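Local coordinates for protein alternansucrase (Leuconostoc mesenteroides, PDB 6HVG) that belongs to glycoside hydrolase family 70, with a (beta/alpha)8-barrel core, repeats of the choline-binding type and a bound calcium ion, at residues A[618-623]-A[656-661]; A[446-451]-A[468-473]; A[856-861]-A[908-913]. All blocks are in the same frame, centred on the assembly; numbering follows the deposited sequence.

Contact 1. Residues A[618-623]-A[656-661]; sequences IRVDAV and SILEDW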
ATOM      1  N   ILE A 618      21.697   9.579 -14.299  1.00 48.25           N
ATOM      2  CA  ILE A 618      20.639   9.582 -13.283  1.00 49.12           C
ATOM      3  C   ILE A 618      19.713   8.380 -13.388  1.00 45.97           C
ATOM      4  O   ILE A 618      19.594   7.773 -14.427  1.00 43.46           O
ATOM      5  CB  ILE A 618      19.771  10.853 -13.392  1.00 48.98           C
ATOM      6  CG1 ILE A 618      19.149  10.934 -14.780  1.00 50.11           C
ATOM      7  CG2 ILE A 618      20.596  12.109 -13.105  1.00 51.76           C
ATOM      8  CD1 ILE A 618      18.086  12.009 -14.924  1.00 51.53           C
ATOM      9  N   ARG A 619      19.057   8.081 -12.279  1.00 44.80           N
ATOM     10  CA  ARG A 619      17.879   7.245 -12.254  1.00 43.16           C
ATOM     11  C   ARG A 619      16.702   8.157 -11.922  1.00 40.14           C
ATOM     12  O   ARG A 619      16.778   8.950 -10.987  1.00 37.29           O
ATOM     13  CB  ARG A 619      18.032   6.200 -11.171  1.00 45.02           C
ATOM     14  CG  ARG A 619      16.771   5.399 -10.866  1.00 46.55           C
ATOM     15  CD  ARG A 619      16.983   4.523  -9.628  1.00 48.81           C
ATOM     16  NE  ARG A 619      15.791   3.762  -9.228  1.00 50.80           N
ATOM     17  CZ  ARG A 619      14.760   4.244  -8.533  1.00 50.23           C
ATOM     18  NH1 ARG A 619      14.752   5.499  -8.126  1.00 51.08           N
ATOM     19  NH2 ARG A 619      13.726   3.453  -8.253  1.00 50.78           N
ATOM     20  N   VAL A 620      15.633   8.061 -12.694  1.00 39.13           N
ATOM     21  CA  VAL A 620      14.437   8.850 -12.444  1.00 39.82           C
ATOM     22  C   VAL A 620      13.493   8.005 -11.612  1.00 38.89           C
ATOM     23  O   VAL A 620      12.917   7.030 -12.108  1.00 35.73           O
ATOM     24  CB  VAL A 620      13.759   9.297 -13.766  1.00 41.25           C
ATOM     25  CG1 VAL A 620      12.606  10.255 -13.494  1.00 40.14           C
ATOM     26  CG2 VAL A 620      14.774   9.964 -14.691  1.00 40.39           C
ATOM     27  N   ASP A 621      13.356   8.379 -10.341  1.00 40.72           N
ATOM     28  CA  ASP A 621      12.479   7.683  -9.392  1.00 42.52           C
ATOM     29  C   ASP A 621      11.015   8.010  -9.695  1.00 41.44           C
ATOM     30  O   ASP A 621      10.676   9.157  -9.955  1.00 44.44           O
ATOM     31  CB  ASP A 621      12.832   8.126  -7.967  1.00 45.58           C
ATOM     32  CG  ASP A 621      11.929   7.509  -6.892  1.00 49.97           C
ATOM     33  OD1 ASP A 621      12.054   6.282  -6.595  1.00 51.58           O
ATOM     34  OD2 ASP A 621      11.103   8.283  -6.317  1.00 54.45           O
ATOM     35  N   ALA A 622      10.160   6.995  -9.672  1.00 42.10           N
ATOM     36  CA  ALA A 622       8.704   7.158  -9.633  1.00 41.22           C
ATOM     37  C   ALA A 622       8.163   7.877 -10.851  1.00 40.48           C
ATOM     38  O   ALA A 622       7.406   8.837 -10.732  1.00 39.76           O
ATOM     39  CB  ALA A 622       8.306   7.904  -8.363  1.00 42.71           C
ATOM     40  N   VAL A 623       8.563   7.411 -12.024  1.00 40.17           N
ATOM     41  CA  VAL A 623       8.217   8.060 -13.286  1.00 40.60           C
ATOM     42  C   VAL A 623       6.708   8.220 -13.475  1.00 40.23           C
ATOM     43  O   VAL A 623       6.237   9.267 -13.908  1.00 40.75           O
ATOM     44  CB  VAL A 623       8.811   7.263 -14.467  1.00 44.50           C
ATOM     45  CG1 VAL A 623       8.275   7.736 -15.821  1.00 47.30           C
ATOM     46  CG2 VAL A 623      10.330   7.368 -14.453  1.00 45.94           C
ATOM     47  N   SER A 656      21.849   6.491 -18.085  1.00 46.35           N
ATOM     48  CA  SER A 656      20.694   6.957 -17.304  1.00 44.45           C
ATOM     49  C   SER A 656      19.504   6.007 -17.428  1.00 43.01           C
ATOM     50  O   SER A 656      19.175   5.558 -18.535  1.00 46.48           O
ATOM     51  CB  SER A 656      20.245   8.344 -17.787  1.00 44.38           C
ATOM     52  OG  SER A 656      21.194   9.323 -17.426  1.00 45.11           O
ATOM     53  N   ILE A 657      18.848   5.717 -16.304  1.00 40.57           N
ATOM     54  CA  ILE A 657      17.758   4.744 -16.272  1.00 40.40           C
ATOM     55  C   ILE A 657      16.483   5.361 -15.721  1.00 41.94           C
ATOM     56  O   ILE A 657      16.516   6.374 -15.015  1.00 47.56           O
ATOM     57  CB  ILE A 657      18.137   3.472 -15.469  1.00 39.67           C
ATOM     58  CG1 ILE A 657      18.345   3.797 -13.985  1.00 39.31           C
ATOM     59  CG2 ILE A 657      19.374   2.836 -16.081  1.00 38.29           C
ATOM     60  CD1 ILE A 657      18.752   2.598 -13.133  1.00 39.92           C
ATOM     61  N   LEU A 658      15.355   4.748 -16.060  1.00 41.19           N
ATOM     62  CA  LEU A 658      14.036   5.155 -15.588  1.00 40.66           C
ATOM     63  C   LEU A 658      13.437   4.038 -14.746  1.00 40.96           C
ATOM     64  O   LEU A 658      13.500   2.872 -15.128  1.00 42.56           O
ATOM     65  CB  LEU A 658      13.084   5.358 -16.763  1.00 40.14           C
ATOM     66  CG  LEU A 658      13.383   6.452 -17.762  1.00 41.46           C
ATOM     67  CD1 LEU A 658      12.499   6.295 -18.977  1.00 40.93           C
ATOM     68  CD2 LEU A 658      13.225   7.826 -17.106  1.00 43.46           C
ATOM     69  N   GLU A 659      12.817   4.394 -13.621  1.00 43.05           N
ATOM     70  CA  GLU A 659      11.878   3.519 -12.905  1.00 43.71           C
ATOM     71  C   GLU A 659      10.501   3.769 -13.520  1.00 44.60           C
ATOM     72  O   GLU A 659       9.780   4.653 -13.064  1.00 43.35           O
ATOM     73  CB  GLU A 659      11.845   3.841 -11.421  1.00 45.87           C
ATOM     74  CG  GLU A 659      11.157   2.793 -10.547  1.00 52.82           C
ATOM     75  CD  GLU A 659      10.488   3.350  -9.272  1.00 55.61           C
ATOM     76  OE1 GLU A 659      10.684   4.522  -8.901  1.00 57.24           O
ATOM     77  OE2 GLU A 659       9.732   2.605  -8.616  1.00 57.93           O
ATOM     78  N   ASP A 660      10.175   3.012 -14.582  1.00 42.65           N
ATOM     79  CA  ASP A 660       8.961   3.210 -15.367  1.00 41.07           C
ATOM     80  C   ASP A 660       8.144   1.916 -15.465  1.00 40.39           C
ATOM     81  O   ASP A 660       8.316   1.143 -16.387  1.00 42.04           O
ATOM     82  CB  ASP A 660       9.315   3.746 -16.750  1.00 40.28           C
ATOM     83  CG  ASP A 660      10.116   2.753 -17.597  1.00 42.46           C
ATOM     84  OD1 ASP A 660      10.921   1.959 -17.024  1.00 43.53           O
ATOM     85  OD2 ASP A 660       9.948   2.784 -18.851  1.00 41.17           O
ATOM     86  N   TRP A 661       7.241   1.706 -14.507  1.00 39.31           N
ATOM     87  CA  TRP A 661       6.596   0.416 -14.334  1.00 38.99           C
ATOM     88  C   TRP A 661       5.486   0.113 -15.347  1.00 42.10           C
ATOM     89  O   TRP A 661       5.250  -1.051 -15.639  1.00 42.52           O
ATOM     90  CB  TRP A 661       6.037   0.283 -12.925  1.00 37.34           C
ATOM     91  CG  TRP A 661       7.033   0.203 -11.849  1.00 36.49           C
ATOM     92  CD1 TRP A 661       7.355   1.178 -10.966  1.00 37.16           C
ATOM     93  CD2 TRP A 661       7.851  -0.923 -11.516  1.00 37.79           C
ATOM     94  NE1 TRP A 661       8.327   0.735 -10.086  1.00 37.14           N
ATOM     95  CE2 TRP A 661       8.646  -0.555 -10.405  1.00 36.95           C
ATOM     96  CE3 TRP A 661       7.991  -2.206 -12.045  1.00 36.61           C
ATOM     97  CZ2 TRP A 661       9.565  -1.420  -9.826  1.00 36.01           C
ATOM     98  CZ3 TRP A 661       8.895  -3.063 -11.452  1.00 36.17           C
ATOM     99  CH2 TRP A 661       9.669  -2.667 -10.361  1.00 35.77           C
TER
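Arg619 and Ala622 converge on one carboxylate oxygen of Glu659. The salt bridge from Arg619 NH2 to Glu659 OE1 measures 3.3 Å, and Ala622 N donates to the same OE1 at 2.6 Å from above the carboxylate plane, 37° out of it. Glu659 CB lies over one face of the guanidinium. Arg619 NH1 donates to Asp621 OD1 at 3.2 Å, on the anti lone pair and within the guanidinium plane, and is also salt-bridged to Asp1155. Asp621 OD1 and Glu659 OE1 stand 3.2 Å apart, with Arg619 bridging them. The extended Arg619 chain, with CG anti to its N (chi1 170°), takes the guanidinium past the strand end to both carboxylates. Glu659 OE2 takes Trp661 NE1 at 2.8 Å.

A parallel strand ladder accompanies this network: Ile657 N to Ile618 O (2.9 Å), Val620 N to Ile657 O and Glu659 N to Val620 O, with Ser656 OG accepting from Ile618 N. Beyond the strands, Val623 N donates to Glu659 O. On the face that bears Val620 and Leu658, Val620 CG2 meets Leu658 CD2 (3.6 Å), against helix 629-642. Parallel strands with polar side chains gathered at their C-terminal ends are characteristic of a (beta/alpha)8 barrel, whose active sites generally lie there.

Contact 2. Residues A[446-451]-A[468-473]; sequences DKQTQA and YTAATS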
ATOM      1  N   ASP A 446     -20.014  23.338  19.336  1.00 46.17           N
ATOM      2  CA  ASP A 446     -21.372  22.782  19.463  1.00 45.49           C
ATOM      3  C   ASP A 446     -21.554  22.214  20.890  1.00 43.27           C
ATOM      4  O   ASP A 446     -20.600  22.065  21.642  1.00 41.81           O
ATOM      5  CB  ASP A 446     -21.617  21.698  18.394  1.00 44.53           C
ATOM      6  CG  ASP A 446     -20.372  20.801  18.156  1.00 50.27           C
ATOM      7  OD1 ASP A 446     -20.003  20.034  19.072  1.00 51.76           O
ATOM      8  OD2 ASP A 446     -19.746  20.904  17.072  1.00 48.03           O
ATOM      9  N   LYS A 447     -22.779  21.871  21.244  1.00 42.65           N
ATOM     10  CA  LYS A 447     -23.072  21.350  22.571  1.00 43.38           C
ATOM     11  C   LYS A 447     -22.482  19.969  22.843  1.00 43.76           C
ATOM     12  O   LYS A 447     -22.036  19.706  23.948  1.00 45.04           O
ATOM     13  CB  LYS A 447     -24.583  21.327  22.801  1.00 45.22           C
ATOM     14  CG  LYS A 447     -25.130  22.709  23.100  1.00 46.27           C
ATOM     15  CD  LYS A 447     -26.632  22.700  23.194  1.00 44.69           C
ATOM     16  CE  LYS A 447     -27.096  22.221  24.530  1.00 45.47           C
ATOM     17  NZ  LYS A 447     -28.535  21.844  24.467  1.00 48.66           N
ATOM     18  N   GLN A 448     -22.447  19.107  21.841  1.00 44.00           N
ATOM     19  CA  GLN A 448     -21.831  17.786  21.981  1.00 45.88           C
ATOM     20  C   GLN A 448     -20.374  17.908  22.393  1.00 45.84           C
ATOM     21  O   GLN A 448     -19.949  17.286  23.352  1.00 46.40           O
ATOM     22  CB  GLN A 448     -21.911  17.023  20.652  1.00 48.51           C
ATOM     23  CG  GLN A 448     -21.435  15.581  20.686  1.00 49.84           C
ATOM     24  CD  GLN A 448     -22.241  14.701  21.618  1.00 51.03           C
ATOM     25  OE1 GLN A 448     -23.240  14.088  21.213  1.00 55.57           O
ATOM     26  NE2 GLN A 448     -21.851  14.673  22.879  1.00 50.29           N
ATOM     27  N   THR A 449     -19.614  18.739  21.679  1.00 45.21           N
ATOM     28  CA  THR A 449     -18.234  18.972  22.015  1.00 43.44           C
ATOM     29  C   THR A 449     -18.121  19.591  23.393  1.00 45.62           C
ATOM     30  O   THR A 449     -17.264  19.213  24.180  1.00 51.02           O
ATOM     31  CB  THR A 449     -17.562  19.904  21.008  1.00 44.70           C
ATOM     32  OG1 THR A 449     -17.749  19.405  19.690  1.00 42.47           O
ATOM     33  CG2 THR A 449     -16.051  19.980  21.279  1.00 45.85           C
ATOM     34  N   GLN A 450     -18.977  20.553  23.703  1.00 46.12           N
ATOM     35  CA  GLN A 450     -18.944  21.172  25.029  1.00 48.06           C
ATOM     36  C   GLN A 450     -19.137  20.126  26.112  1.00 46.90           C
ATOM     37  O   GLN A 450     -18.420  20.126  27.097  1.00 47.59           O
ATOM     38  CB  GLN A 450     -20.017  22.266  25.162  1.00 49.77           C
ATOM     39  CG  GLN A 450     -20.013  22.983  26.505  1.00 50.51           C
ATOM     40  CD  GLN A 450     -20.704  24.313  26.468  1.00 51.94           C
ATOM     41  OE1 GLN A 450     -21.291  24.691  25.452  1.00 55.93           O
ATOM     42  NE2 GLN A 450     -20.700  25.025  27.596  1.00 54.11           N
ATOM     43  N   ALA A 451     -20.130  19.261  25.931  1.00 44.66           N
ATOM     44  CA  ALA A 451     -20.438  18.238  26.925  1.00 45.57           C
ATOM     45  C   ALA A 451     -19.290  17.245  27.057  1.00 47.93           C
ATOM     46  O   ALA A 451     -19.001  16.758  28.162  1.00 48.89           O
ATOM     47  CB  ALA A 451     -21.725  17.515  26.581  1.00 44.43           C
ATOM     48  N   TYR A 468     -22.542  14.522  30.918  1.00 57.36           N
ATOM     49  CA  TYR A 468     -23.279  15.468  30.125  1.00 56.12           C
ATOM     50  C   TYR A 468     -23.458  15.029  28.684  1.00 53.98           C
ATOM     51  O   TYR A 468     -22.558  14.483  28.086  1.00 56.58           O
ATOM     52  CB  TYR A 468     -22.587  16.828  30.205  1.00 56.92           C
ATOM     53  CG  TYR A 468     -22.749  17.555  31.527  1.00 54.75           C
ATOM     54  CD1 TYR A 468     -23.968  17.562  32.212  1.00 53.17           C
ATOM     55  CD2 TYR A 468     -21.686  18.294  32.064  1.00 53.61           C
ATOM     56  CE1 TYR A 468     -24.103  18.259  33.406  1.00 53.52           C
ATOM     57  CE2 TYR A 468     -21.808  18.965  33.259  1.00 51.77           C
ATOM     58  CZ  TYR A 468     -23.010  18.956  33.926  1.00 54.12           C
ATOM     59  OH  TYR A 468     -23.132  19.669  35.111  1.00 57.99           O
ATOM     60  N   THR A 469     -24.646  15.255  28.154  1.00 57.40           N
ATOM     61  CA  THR A 469     -24.976  14.937  26.780  1.00 60.01           C
ATOM     62  C   THR A 469     -25.251  16.259  26.086  1.00 56.41           C
ATOM     63  O   THR A 469     -25.369  17.313  26.719  1.00 57.57           O
ATOM     64  CB  THR A 469     -26.199  14.004  26.720  1.00 63.11           C
ATOM     65  OG1 THR A 469     -25.978  12.971  27.659  1.00 61.67           O
ATOM     66  CG2 THR A 469     -26.375  13.333  25.370  1.00 69.37           C
ATOM     67  N   ALA A 470     -25.256  16.207  24.773  1.00 55.51           N
ATOM     68  CA  ALA A 470     -25.648  17.341  23.964  1.00 56.13           C
ATOM     69  C   ALA A 470     -27.046  17.833  24.358  1.00 54.23           C
ATOM     70  O   ALA A 470     -27.365  18.988  24.178  1.00 56.05           O
ATOM     71  CB  ALA A 470     -25.585  16.948  22.495  1.00 52.79           C
ATOM     72  N   ALA A 471     -27.867  16.949  24.907  1.00 52.94           N
ATOM     73  CA  ALA A 471     -29.218  17.312  25.345  1.00 52.51           C
ATOM     74  C   ALA A 471     -29.278  18.195  26.593  1.00 50.93           C
ATOM     75  O   ALA A 471     -30.302  18.825  26.855  1.00 51.27           O
ATOM     76  CB  ALA A 471     -30.054  16.054  25.563  1.00 51.74           C
ATOM     77  N   THR A 472     -28.205  18.195  27.379  1.00 49.02           N
ATOM     78  CA  THR A 472     -28.104  19.016  28.571  1.00 49.19           C
ATOM     79  C   THR A 472     -28.267  20.468  28.156  1.00 52.35           C
ATOM     80  O   THR A 472     -27.833  20.849  27.058  1.00 52.29           O
ATOM     81  CB  THR A 472     -26.735  18.837  29.246  1.00 49.60           C
ATOM     82  OG1 THR A 472     -26.534  17.462  29.558  1.00 48.16           O
ATOM     83  CG2 THR A 472     -26.612  19.679  30.520  1.00 49.66           C
ATOM     84  N   SER A 473     -28.896  21.268  29.021  1.00 49.79           N
ATOM     85  CA  SER A 473     -29.232  22.635  28.661  1.00 50.23           C
ATOM     86  C   SER A 473     -27.962  23.432  28.520  1.00 48.03           C
ATOM     87  O   SER A 473     -26.958  23.132  29.146  1.00 46.47           O
ATOM     88  CB  SER A 473     -30.144  23.287  29.709  1.00 52.78           C
ATOM     89  OG  SER A 473     -29.413  23.870  30.775  1.00 53.01           O
TER
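This is a helix-to-loop contact: the N-terminal part of helix 447-462 meets 468-473, part of the linker that leads from that helix to helix 474-495. The backbones come closest at Gln448 and Ala470, whose CA atoms are 4.3 Å apart, and approach again at Ala451 and Tyr468.

Polar evidence comes from Lys447. Its chain bends at chi3 (81°), which turns the ammonium end back onto the loop carbonyls. NZ donates to Ala470 O at 3.1 Å, meeting it nearly end-on with a C=O...N angle of 165°, and makes a weak second bond to Thr472 O. Gln380 OE1 is a further partner of the same nitrogen, so three oxygens gather round one charge.

Apolar contacts of two alanine methyls make up much of the rest. Ala470 CB sits against the Gln448 backbone, 3.9 Å from Gln448 N, and the Gln448 chain, bent at chi2, brings OE1 alongside the same methyl. One turn later, Ala451 CB rests on the peptide of the loop, 3.5 Å from Tyr468 O, and meets Tyr468 CB at 3.8 Å; the Tyr468 ring itself leads away and reaches Ala480 of helix 474-495.

The loop holds its own shape through a type I turn from Thr469 to Thr472. Thr469 O accepts from Thr472 N at 3.0 Å and from Thr472 OG1 on the same face of the carbonyl plane. Asp446 OD1 accepts from Thr449 N at 2.9 Å, and Ser473 OG bonds Thr476. With Asp446 capping the first helix and Ser473 at the N-cap position of the second, this is a helix-loop-helix connection whose loop folds back on the start of its first helix.

Contact 3. Residues A[856-861]-A[908-913]; sequences KYVSGG and QGIGVI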
ATOM      1  N   LYS A 856      34.702 -11.775 -20.969  1.00 53.11           N
ATOM      2  CA  LYS A 856      35.519 -12.622 -21.847  1.00 58.19           C
ATOM      3  C   LYS A 856      34.782 -13.161 -23.070  1.00 56.22           C
ATOM      4  O   LYS A 856      35.345 -13.213 -24.168  1.00 57.82           O
ATOM      5  CB  LYS A 856      36.038 -13.838 -21.072  1.00 65.08           C
ATOM      6  CG  LYS A 856      37.306 -13.620 -20.270  1.00 70.21           C
ATOM      7  CD  LYS A 856      37.698 -14.890 -19.524  1.00 72.45           C
ATOM      8  CE  LYS A 856      39.202 -15.082 -19.454  1.00 74.26           C
ATOM      9  NZ  LYS A 856      39.888 -13.990 -18.718  1.00 72.25           N
ATOM     10  N   TYR A 857      33.546 -13.619 -22.875  1.00 51.33           N
ATOM     11  CA  TYR A 857      32.895 -14.422 -23.903  1.00 49.96           C
ATOM     12  C   TYR A 857      31.620 -13.850 -24.528  1.00 49.63           C
ATOM     13  O   TYR A 857      31.265 -14.228 -25.642  1.00 50.65           O
ATOM     14  CB  TYR A 857      32.564 -15.804 -23.354  1.00 50.32           C
ATOM     15  CG  TYR A 857      33.700 -16.506 -22.645  1.00 49.72           C
ATOM     16  CD1 TYR A 857      34.635 -17.251 -23.356  1.00 48.20           C
ATOM     17  CD2 TYR A 857      33.823 -16.448 -21.278  1.00 48.18           C
ATOM     18  CE1 TYR A 857      35.648 -17.927 -22.704  1.00 48.00           C
ATOM     19  CE2 TYR A 857      34.842 -17.099 -20.625  1.00 47.51           C
ATOM     20  CZ  TYR A 857      35.753 -17.856 -21.342  1.00 47.02           C
ATOM     21  OH  TYR A 857      36.784 -18.487 -20.702  1.00 43.44           O
ATOM     22  N   VAL A 858      30.916 -12.954 -23.839  1.00 47.81           N
ATOM     23  CA  VAL A 858      29.578 -12.567 -24.276  1.00 45.69           C
ATOM     24  C   VAL A 858      29.592 -11.513 -25.378  1.00 46.30           C
ATOM     25  O   VAL A 858      29.783 -10.333 -25.124  1.00 45.66           O
ATOM     26  CB  VAL A 858      28.714 -12.141 -23.094  1.00 46.32           C
ATOM     27  CG1 VAL A 858      27.366 -11.617 -23.558  1.00 47.69           C
ATOM     28  CG2 VAL A 858      28.519 -13.331 -22.164  1.00 47.35           C
ATOM     29  N   SER A 859      29.409 -11.968 -26.616  1.00 47.42           N
ATOM     30  CA  SER A 859      29.204 -11.076 -27.761  1.00 47.77           C
ATOM     31  C   SER A 859      28.558 -11.828 -28.908  1.00 47.21           C
ATOM     32  O   SER A 859      28.400 -13.046 -28.834  1.00 48.39           O
ATOM     33  CB  SER A 859      30.514 -10.448 -28.231  1.00 49.73           C
ATOM     34  OG  SER A 859      30.248  -9.371 -29.139  1.00 51.71           O
ATOM     35  N   GLY A 860      28.203 -11.100 -29.966  1.00 44.91           N
ATOM     36  CA  GLY A 860      27.593 -11.681 -31.138  1.00 43.30           C
ATOM     37  C   GLY A 860      26.119 -11.939 -30.987  1.00 44.99           C
ATOM     38  O   GLY A 860      25.489 -11.580 -29.995  1.00 48.63           O
ATOM     39  N   GLY A 861      25.565 -12.600 -31.988  1.00 45.85           N
ATOM     40  CA  GLY A 861      24.146 -12.869 -32.032  1.00 46.12           C
ATOM     41  C   GLY A 861      23.691 -13.818 -30.943  1.00 47.29           C
ATOM     42  O   GLY A 861      24.511 -14.400 -30.227  1.00 48.64           O
ATOM     43  N   GLN A 908      35.311 -16.943 -28.191  1.00 52.80           N
ATOM     44  CA  GLN A 908      34.229 -16.214 -27.528  1.00 51.43           C
ATOM     45  C   GLN A 908      32.929 -17.043 -27.674  1.00 51.06           C
ATOM     46  O   GLN A 908      32.961 -18.155 -28.211  1.00 48.78           O
ATOM     47  CB  GLN A 908      34.075 -14.824 -28.148  1.00 47.60           C
ATOM     48  CG  GLN A 908      35.209 -13.895 -27.838  1.00 47.15           C
ATOM     49  CD  GLN A 908      35.088 -12.541 -28.498  1.00 45.66           C
ATOM     50  OE1 GLN A 908      34.144 -12.261 -29.224  1.00 46.99           O
ATOM     51  NE2 GLN A 908      36.050 -11.672 -28.214  1.00 45.28           N
ATOM     52  N   GLY A 909      31.815 -16.499 -27.197  1.00 47.70           N
ATOM     53  CA  GLY A 909      30.547 -17.186 -27.197  1.00 48.27           C
ATOM     54  C   GLY A 909      30.347 -17.976 -25.917  1.00 49.47           C
ATOM     55  O   GLY A 909      31.299 -18.265 -25.203  1.00 48.45           O
ATOM     56  N   ILE A 910      29.097 -18.324 -25.628  1.00 50.77           N
ATOM     57  CA  ILE A 910      28.745 -19.000 -24.390  1.00 52.28           C
ATOM     58  C   ILE A 910      27.474 -19.834 -24.589  1.00 53.30           C
ATOM     59  O   ILE A 910      26.667 -19.527 -25.465  1.00 52.59           O
ATOM     60  CB  ILE A 910      28.556 -17.963 -23.258  1.00 53.70           C
ATOM     61  CG1 ILE A 910      28.437 -18.635 -21.895  1.00 55.77           C
ATOM     62  CG2 ILE A 910      27.323 -17.112 -23.494  1.00 54.53           C
ATOM     63  CD1 ILE A 910      28.627 -17.682 -20.714  1.00 54.46           C
ATOM     64  N   GLY A 911      27.322 -20.894 -23.794  1.00 53.71           N
ATOM     65  CA  GLY A 911      26.150 -21.757 -23.859  1.00 52.53           C
ATOM     66  C   GLY A 911      25.509 -21.878 -22.495  1.00 52.50           C
ATOM     67  O   GLY A 911      26.185 -22.189 -21.512  1.00 53.82           O
ATOM     68  N   VAL A 912      24.212 -21.598 -22.419  1.00 53.51           N
ATOM     69  CA  VAL A 912      23.480 -21.658 -21.152  1.00 52.70           C
ATOM     70  C   VAL A 912      22.277 -22.601 -21.261  1.00 54.66           C
ATOM     71  O   VAL A 912      21.484 -22.504 -22.201  1.00 52.19           O
ATOM     72  CB  VAL A 912      23.013 -20.285 -20.710  1.00 50.71           C
ATOM     73  CG1 VAL A 912      22.302 -20.368 -19.360  1.00 51.51           C
ATOM     74  CG2 VAL A 912      24.203 -19.359 -20.623  1.00 50.81           C
ATOM     75  N   ILE A 913      22.201 -23.534 -20.308  1.00 55.25           N
ATOM     76  CA  ILE A 913      21.100 -24.466 -20.171  1.00 56.31           C
ATOM     77  C   ILE A 913      20.479 -24.257 -18.792  1.00 56.53           C
ATOM     78  O   ILE A 913      21.193 -24.294 -17.787  1.00 59.97           O
ATOM     79  CB  ILE A 913      21.580 -25.922 -20.287  1.00 56.71           C
ATOM     80  CG1 ILE A 913      22.382 -26.115 -21.579  1.00 56.41           C
ATOM     81  CG2 ILE A 913      20.383 -26.868 -20.253  1.00 58.13           C
ATOM     82  CD1 ILE A 913      23.138 -27.418 -21.624  1.00 57.29           C
TER
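Lys856 touches Gln908 through its backbone: Lys856 O is 3.7 Å from Gln908 CG, while the ammonium end leads away to Asp1014 O. The same carbonyl accepts from Gln1016, in a loop that also touches Gln908.

At Tyr857 comes the one hydrogen bond between the segments. Gly909 N donates to Tyr857 O at 2.8 Å, in the carbonyl plane and on a lone pair, with a C=O...N angle of 134°. The return approach is made by Gly909 O, which lies 3.3 Å from Tyr857 CB. The ring meets Gln908 CA at its edge, near the ring plane, and one face is overlaid by Lys856 CB, offset toward the rim. Val1008 and Pro1009 of strand 1003-1009 also touch this side chain.

Val858 crosses Ile910 at a slant, methyl to methyl, CG2 to CG2 at 4.2 Å; Arg885 of strand 881-885 touches both residues. Ser859 makes the last contact. Gln908 is straight beyond CG (chi2 178°), which carries its amide along the segment until OE1 stands 4.2 Å from Ser859 CB.

Beyond this point the chain turns into strand 862-866: Ser859 and Gly861 bond through their backbones to Gly887 and Ile890, and Gly860 O accepts from Arg885 NE. The contact joins the chain leaving helix 844-857 to the residues leading into strand 910-915, a junction between a helix following barrel strand 821-825 and the antiparallel sheet inserted before barrel strand 1045-1047, consistent with the C domain of this family.

In the fold
All three contacts belong to the glycoside hydrolase family 70 part of the chain and follow one another along it as 2, 1, 3. Contact 1 joins two strands of the parallel barrel and lies near the calcium ion held by Glu575, Asp581, Asn625 and Asp1159, about 7 Å from the Ala622 side chain. Contact 3 lies on the same side of the chain's centre, between a helix and the antiparallel sheet; its nearest atoms are about 18 Å from those of contact 1. Contact 2 belongs to a helical region on the opposite side, its centre about 55 Å from that of contact 1 and about 81 Å from that of contact 3.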